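PDB 2NLZ: cephalosporin acylase from Bacillus halodurans, which probably acts as an N-terminal nucleophile amidohydrolase of the gamma-glutamyltranspeptidase family, perhaps cleaving the acyl side chain of cephalosporins. Local coordinates for residues L136-A139 and A140-A143; N281-G285 and F286-H290; G527-P530 and R531-G534. The protein carries 1 engineered substitution. All blocks are in the same frame, centred on the assembly; numbering follows the deposited sequence.

Overall arrangement
All three contacts are local, each made by one continuous run of chain: contact 1 spans a whole one-turn helix, contacts 2 and 3 the exits from a helix and a strand. Contact 1, on helix 138-141, and contact 2, where helix 274-283 runs out into a loop, are partly buried and lie on opposite sides of the chain's centre, about 45 Å apart centre to centre. Contact 3, at the turn leaving strand 524-528, is buried and nearer the middle. No helix or strand is common to any two. Their chemistry follows their place: backbone bonds and aliphatic packing in contact 1, aromatic rings against a valine in contact 2, and a glutamate-arginine salt bridge in contact 3.

Contact 1 of 3, residues L136-A139 and A140-A143; sequences LPLA and ASLA
Pro-137, Leu-138, Ala-140, Ser-141 and Leu-142 meet in a local helix-start contact, where the loop 136-137 enters the one-turn helix 138-141 among helices 31-42, 47-61, 122-133 and 202-212. Pro-137 occupies the N-cap position, and its carbonyl opens the bonding pattern of the helix. The oxygen Pro-137 O accepts two backbone donors: Ala-140 N at 2.9 Å, from above the carbonyl plane, and Ser-141 N at 3.2 Å, which lies in that plane with a straighter N-H...O angle of 161°. One residue on, Leu-142 N binds Leu-138 O at 2.9 Å. That bond closes the turn just as Leu-142 leaves helical geometry, and the same residue stands at the N-cap position of the following helix, 143-151.

Side chains add to this backbone frame. Leu-138 and Leu-142 cross at a slant, CG of Leu-138 resting 3.7 Å from CD2 of Leu-142. With chi1 at 68°, Leu-142 CG sits between its own N and carbonyl carbon, and this folds the isobutyl group back beside Leu-138 O. On the opening side of the turn, Ala-140 CB meets Leu-136 CB at 4.0 Å and also touches CG and CD of Pro-137. Ser-141 turns its OG back toward Leu-138 O, 3.5 Å away, in a weak hydrogen bond.

Beyond the turn, Leu-138 packs on Ile-52 of helix 47-61 and on Ala-127 and Ala-130 of helix 122-133, while Leu-142 reaches Leu-208 of helix 202-212. The chemistry is thus divided: the carbonyls of Pro-137 and Leu-138 find their donors within the turn, Leu-136 N is taken by Asp-49, and the two leucines turn aliphatic groups to the surrounding helices.

Contact 2 of 3, residues N281-G285 and F286-H290; sequences NIVKG and FEFYH
Val-283 and Phe-288 form the tight part of this local contact, made where helix 274-283 gives way to a loop. The methyl CG2 of Val-283 abuts the ring edge of Phe-288, 3.5 Å from CZ and close to the ring plane, and the two side chains cross at about a right angle. The chain leaves the helix through a type I turn from Val-283 to Phe-286, closed by Phe-286 N to Val-283 O at 3.1 Å; the donor approaches from well above the carbonyl plane. Phe-286 holds CG beside its backbone N (chi1 -55°), which brings CD2 to 4.3 Å from Val-283 CG2, a looser approach than that of Phe-288.

The solvent side is slacker, with Gly-285 and Glu-287 exposed. Farther along, past the poorly ordered Tyr-289, His-290 stacks its ring on His-290 of the second subunit.

On the inner side, Phe-286 reaches Lys-299 of helix 294-314 and Arg-338 of helix 331-338, while Val-283 and Phe-288 both rest on Tyr-259, so the two phenylalanine rings and the valine fill in against these helices and the end of strand 250-259.

Contact 3 of 3, residues G527-P530 and R531-G534; sequences GTEP and RTDG
Glu-529 and Arg-531 lock the type I turn, Glu-529 to Thr-532, by which the chain leaves strand 524-528 on its way to strand 535-538. Within the turn, one carboxylate oxygen takes both bonds. Glu-529 OE1 accepts Arg-531 NH1 at 2.7 Å through its syn lone pair, in a salt bridge with the oxygen in the guanidinium plane, and takes the backbone Arg-531 N at 2.8 Å on its anti side. OE1 meets the edge of the guanidinium, and with the two planes 71° apart the pair is not a two-oxygen, two-nitrogen bridge. CG of Glu-529 is anti to the backbone N (chi1 178°), and the bend at chi2, 57°, carries the carboxylate back to the turn. Glu-529 CG also packs at 3.6 Å on Thr-532 CG2, while the Pro-530 ring lies alongside the arginine chain.

The other ends are held from outside: Glu-529 OE2 binds Arg-470 and Gly-512 N, and Arg-531 NE pairs with Glu-482. An alanine here removes the acceptor of Arg-531 N, and the turn would probably be freer to open and Arg-470 left without its carboxylate mate. Asp-533, just past the turn, bonds Asn-17 of the third subunit. The arrangement is a type I turn at a strand end in which an acidic first residue receives the main-chain N-H of the third.

Contact 1 of 3, residues L136-A139 and A140-A143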
loop_
_atom_site.group_PDB
_atom_site.type_symbol
_atom_site.label_atom_id
_atom_site.label_comp_id
_atom_site.label_asym_id
_atom_site.label_seq_id
_atom_site.Cartn_x
_atom_site.Cartn_y
_atom_site.Cartn_z
ATOM N N LEU D 136 15.861 2.659 45.871
ATOM C CA LEU D 136 17.127 1.939 45.908
ATOM C C LEU D 136 18.317 2.881 45.887
ATOM O O LEU D 136 18.229 3.985 45.344
ATOM C CB LEU D 136 17.231 1.003 44.705
ATOM C CG LEU D 136 16.035 0.126 44.373
ATOM C CD1 LEU D 136 16.374 -0.721 43.173
ATOM C CD2 LEU D 136 15.656 -0.740 45.567
ATOM N N PRO D 137 19.450 2.438 46.457
ATOM C CA PRO D 137 20.654 3.247 46.329
ATOM C C PRO D 137 21.159 3.187 44.888
ATOM O O PRO D 137 20.907 2.207 44.176
ATOM C CB PRO D 137 21.640 2.567 47.282
ATOM C CG PRO D 137 21.184 1.134 47.330
ATOM C CD PRO D 137 19.687 1.190 47.212
ATOM N N LEU D 138 21.856 4.239 44.473
ATOM C CA LEU D 138 22.376 4.380 43.115
ATOM C C LEU D 138 23.154 3.148 42.645
ATOM O O LEU D 138 23.096 2.786 41.473
ATOM C CB LEU D 138 23.258 5.626 43.046
ATOM C CG LEU D 138 23.264 6.450 41.767
ATOM C CD1 LEU D 138 21.848 6.655 41.257
ATOM C CD2 LEU D 138 23.944 7.776 42.006
ATOM N N ALA D 139 23.857 2.500 43.574
ATOM C CA ALA D 139 24.650 1.305 43.277
ATOM C C ALA D 139 23.820 0.076 42.903
ATOM O O ALA D 139 24.305 -0.823 42.222
ATOM C CB ALA D 139 25.560 0.987 44.435
ATOM N N ALA D 140 22.577 0.032 43.363
ATOM C CA ALA D 140 21.664 -1.034 42.975
ATOM C C ALA D 140 21.140 -0.738 41.597
ATOM O O ALA D 140 21.143 -1.604 40.717
ATOM C CB ALA D 140 20.500 -1.117 43.932
ATOM N N SER D 141 20.674 0.498 41.425
ATOM C CA SER D 141 19.937 0.859 40.226
ATOM C C SER D 141 20.851 0.991 39.021
ATOM O O SER D 141 20.408 0.815 37.900
ATOM C CB SER D 141 19.017 2.085 40.434
ATOM O OG SER D 141 19.703 3.214 40.931
ATOM N N LEU D 142 22.135 1.245 39.231
ATOM C CA LEU D 142 23.010 1.239 38.060
ATOM C C LEU D 142 23.967 0.042 37.923
ATOM O O LEU D 142 24.933 0.073 37.164
ATOM C CB LEU D 142 23.642 2.615 37.788
ATOM C CG LEU D 142 24.675 3.309 38.644
ATOM C CD1 LEU D 142 25.993 3.135 37.981
ATOM C CD2 LEU D 142 24.335 4.764 38.670
ATOM N N ALA D 143 23.637 -1.037 38.624
ATOM C CA ALA D 143 24.405 -2.278 38.544
ATOM C C ALA D 143 24.309 -3.024 37.202
ATOM O O ALA D 143 25.325 -3.526 36.724
ATOM C CB ALA D 143 24.065 -3.208 39.715
#

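Contact 2 of 3, residues N281-G285 and F286-H290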
loop_
_atom_site.group_PDB
_atom_site.type_symbol
_atom_site.label_atom_id
_atom_site.label_comp_id
_atom_site.label_asym_id
_atom_site.label_seq_id
_atom_site.Cartn_x
_atom_site.Cartn_y
_atom_site.Cartn_z
ATOM N N ASN D 281 -0.815 25.815 21.220
ATOM C CA ASN D 281 -1.648 26.944 21.617
ATOM C C ASN D 281 -2.168 27.743 20.420
ATOM O O ASN D 281 -3.293 28.242 20.434
ATOM C CB ASN D 281 -0.864 27.852 22.563
ATOM C CG ASN D 281 -1.709 28.380 23.689
ATOM O OD1 ASN D 281 -2.646 27.713 24.153
ATOM N ND2 ASN D 281 -1.378 29.585 24.152
ATOM N N ILE D 282 -1.333 27.865 19.394
ATOM C CA ILE D 282 -1.751 28.433 18.118
ATOM C C ILE D 282 -2.794 27.525 17.449
ATOM O O ILE D 282 -3.862 27.977 17.050
ATOM C CB ILE D 282 -0.538 28.641 17.176
ATOM C CG1 ILE D 282 0.425 29.682 17.750
ATOM C CG2 ILE D 282 -0.993 29.115 15.826
ATOM C CD1 ILE D 282 1.824 29.652 17.145
ATOM N N VAL D 283 -2.492 26.235 17.366
ATOM C CA VAL D 283 -3.341 25.292 16.644
ATOM C C VAL D 283 -4.679 25.016 17.367
ATOM O O VAL D 283 -5.663 24.630 16.743
ATOM C CB VAL D 283 -2.556 23.986 16.303
ATOM C CG1 VAL D 283 -2.903 22.834 17.252
ATOM C CG2 VAL D 283 -2.804 23.582 14.878
ATOM N N LYS D 284 -4.688 25.253 18.678
ATOM C CA LYS D 284 -5.853 25.128 19.572
ATOM C C LYS D 284 -7.121 25.828 19.073
ATOM O O LYS D 284 -8.228 25.364 19.334
ATOM C CB LYS D 284 -5.471 25.754 20.911
ATOM C CG LYS D 284 -6.232 25.312 22.114
ATOM C CD LYS D 284 -5.356 25.577 23.334
ATOM C CE LYS D 284 -5.765 26.810 24.124
ATOM N NZ LYS D 284 -6.570 26.439 25.331
ATOM N N GLY D 285 -6.953 26.956 18.384
ATOM C CA GLY D 285 -8.079 27.756 17.906
ATOM C C GLY D 285 -8.794 27.213 16.682
ATOM O O GLY D 285 -9.882 27.670 16.344
ATOM N N PHE D 286 -8.179 26.250 16.003
ATOM C CA PHE D 286 -8.835 25.541 14.912
ATOM C C PHE D 286 -9.458 24.242 15.414
ATOM O O PHE D 286 -8.969 23.628 16.366
ATOM C CB PHE D 286 -7.832 25.183 13.820
ATOM C CG PHE D 286 -7.050 26.348 13.287
ATOM C CD1 PHE D 286 -7.694 27.429 12.684
ATOM C CD2 PHE D 286 -5.657 26.337 13.336
ATOM C CE1 PHE D 286 -6.965 28.497 12.160
ATOM C CE2 PHE D 286 -4.914 27.399 12.811
ATOM C CZ PHE D 286 -5.570 28.486 12.222
ATOM N N GLU D 287 -10.537 23.826 14.764
ATOM C CA GLU D 287 -11.089 22.491 14.965
ATOM C C GLU D 287 -10.500 21.583 13.878
ATOM O O GLU D 287 -9.953 22.076 12.887
ATOM C CB GLU D 287 -12.628 22.514 14.905
ATOM C CG GLU D 287 -13.319 23.505 15.857
ATOM C CD GLU D 287 -13.140 23.154 17.327
ATOM O OE1 GLU D 287 -13.122 21.951 17.663
ATOM O OE2 GLU D 287 -13.023 24.087 18.149
ATOM N N PHE D 288 -10.592 20.266 14.057
ATOM C CA PHE D 288 -9.990 19.325 13.094
ATOM C C PHE D 288 -10.911 18.177 12.675
ATOM O O PHE D 288 -11.272 18.055 11.496
ATOM C CB PHE D 288 -8.660 18.786 13.632
ATOM C CG PHE D 288 -7.619 19.845 13.795
ATOM C CD1 PHE D 288 -6.955 20.355 12.688
ATOM C CD2 PHE D 288 -7.322 20.362 15.046
ATOM C CE1 PHE D 288 -6.006 21.349 12.822
ATOM C CE2 PHE D 288 -6.365 21.360 15.182
ATOM C CZ PHE D 288 -5.712 21.854 14.063
ATOM N N TYR D 289 -11.268 17.353 13.661
ATOM C CA TYR D 289 -12.167 16.195 13.514
ATOM C C TYR D 289 -11.486 14.961 12.910
ATOM O O TYR D 289 -11.568 13.878 13.494
ATOM C CB TYR D 289 -13.491 16.550 12.800
ATOM C CG TYR D 289 -14.212 17.758 13.385
ATOM C CD1 TYR D 289 -14.755 17.721 14.673
ATOM C CD2 TYR D 289 -14.352 18.937 12.648
ATOM C CE1 TYR D 289 -15.413 18.827 15.208
ATOM C CE2 TYR D 289 -15.009 20.046 13.174
ATOM C CZ TYR D 289 -15.535 19.984 14.452
ATOM O OH TYR D 289 -16.182 21.084 14.967
ATOM N N HIS D 290 -10.815 15.111 11.767
ATOM C CA HIS D 290 -10.005 14.004 11.228
ATOM C C HIS D 290 -8.528 14.331 10.928
ATOM O O HIS D 290 -8.205 15.423 10.450
ATOM C CB HIS D 290 -10.665 13.339 10.022
ATOM C CG HIS D 290 -10.086 11.995 9.698
ATOM N ND1 HIS D 290 -10.388 10.860 10.421
ATOM C CD2 HIS D 290 -9.195 11.610 8.751
ATOM C CE1 HIS D 290 -9.724 9.832 9.922
ATOM N NE2 HIS D 290 -8.993 10.260 8.907
#

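Contact 3 of 3, residues G527-P530 and R531-G534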
loop_
_atom_site.group_PDB
_atom_site.type_symbol
_atom_site.label_atom_id
_atom_site.label_comp_id
_atom_site.label_asym_id
_atom_site.label_seq_id
_atom_site.Cartn_x
_atom_site.Cartn_y
_atom_site.Cartn_z
ATOM N N GLY D 527 3.422 2.094 24.006
ATOM C CA GLY D 527 3.827 2.102 22.613
ATOM C C GLY D 527 5.322 2.363 22.517
ATOM O O GLY D 527 5.880 3.150 23.300
ATOM N N THR D 528 5.979 1.698 21.568
ATOM C CA THR D 528 7.413 1.876 21.354
ATOM C C THR D 528 7.695 2.237 19.889
ATOM O O THR D 528 6.922 1.890 18.999
ATOM C CB THR D 528 8.198 0.606 21.795
ATOM O OG1 THR D 528 9.592 0.902 21.932
ATOM C CG2 THR D 528 7.979 -0.575 20.827
ATOM N N GLU D 529 8.794 2.949 19.655
ATOM C CA GLU D 529 9.197 3.357 18.306
ATOM C C GLU D 529 9.408 2.179 17.358
ATOM O O GLU D 529 10.302 1.378 17.572
ATOM C CB GLU D 529 10.491 4.173 18.378
ATOM C CG GLU D 529 11.013 4.597 17.026
ATOM C CD GLU D 529 9.995 5.395 16.265
ATOM O OE1 GLU D 529 9.548 4.899 15.207
ATOM O OE2 GLU D 529 9.622 6.490 16.747
ATOM N N PRO D 530 8.583 2.068 16.308
ATOM C CA PRO D 530 8.805 0.982 15.362
ATOM C C PRO D 530 10.012 1.202 14.435
ATOM O O PRO D 530 10.597 0.230 13.965
ATOM C CB PRO D 530 7.497 0.932 14.575
ATOM C CG PRO D 530 6.936 2.297 14.674
ATOM C CD PRO D 530 7.401 2.878 15.963
ATOM N N ARG D 531 10.407 2.452 14.202
ATOM C CA ARG D 531 11.526 2.742 13.295
ATOM C C ARG D 531 12.926 2.299 13.769
ATOM O O ARG D 531 13.917 2.530 13.073
ATOM C CB ARG D 531 11.550 4.225 12.942
ATOM C CG ARG D 531 10.357 4.667 12.143
ATOM C CD ARG D 531 10.179 6.162 12.231
ATOM N NE ARG D 531 8.878 6.599 11.725
ATOM C CZ ARG D 531 7.732 6.508 12.396
ATOM N NH1 ARG D 531 7.699 5.975 13.605
ATOM N NH2 ARG D 531 6.611 6.942 11.846
ATOM N N THR D 532 12.999 1.659 14.933
ATOM C CA THR D 532 14.270 1.286 15.531
ATOM C C THR D 532 14.139 0.003 16.369
ATOM O O THR D 532 13.052 -0.567 16.467
ATOM C CB THR D 532 14.839 2.462 16.373
ATOM O OG1 THR D 532 16.201 2.207 16.729
ATOM C CG2 THR D 532 14.018 2.688 17.632
ATOM N N ASP D 533 15.264 -0.467 16.921
ATOM C CA ASP D 533 15.286 -1.530 17.925
ATOM C C ASP D 533 14.744 -0.904 19.177
ATOM O O ASP D 533 15.014 0.254 19.447
ATOM C CB ASP D 533 16.714 -1.981 18.237
ATOM C CG ASP D 533 17.502 -2.381 17.010
ATOM O OD1 ASP D 533 17.093 -3.325 16.305
ATOM O OD2 ASP D 533 18.561 -1.762 16.779
ATOM N N GLY D 534 14.001 -1.653 19.966
ATOM C CA GLY D 534 13.431 -1.086 21.182
ATOM C C GLY D 534 12.286 -1.919 21.717
ATOM O O GLY D 534 11.873 -2.915 21.097
#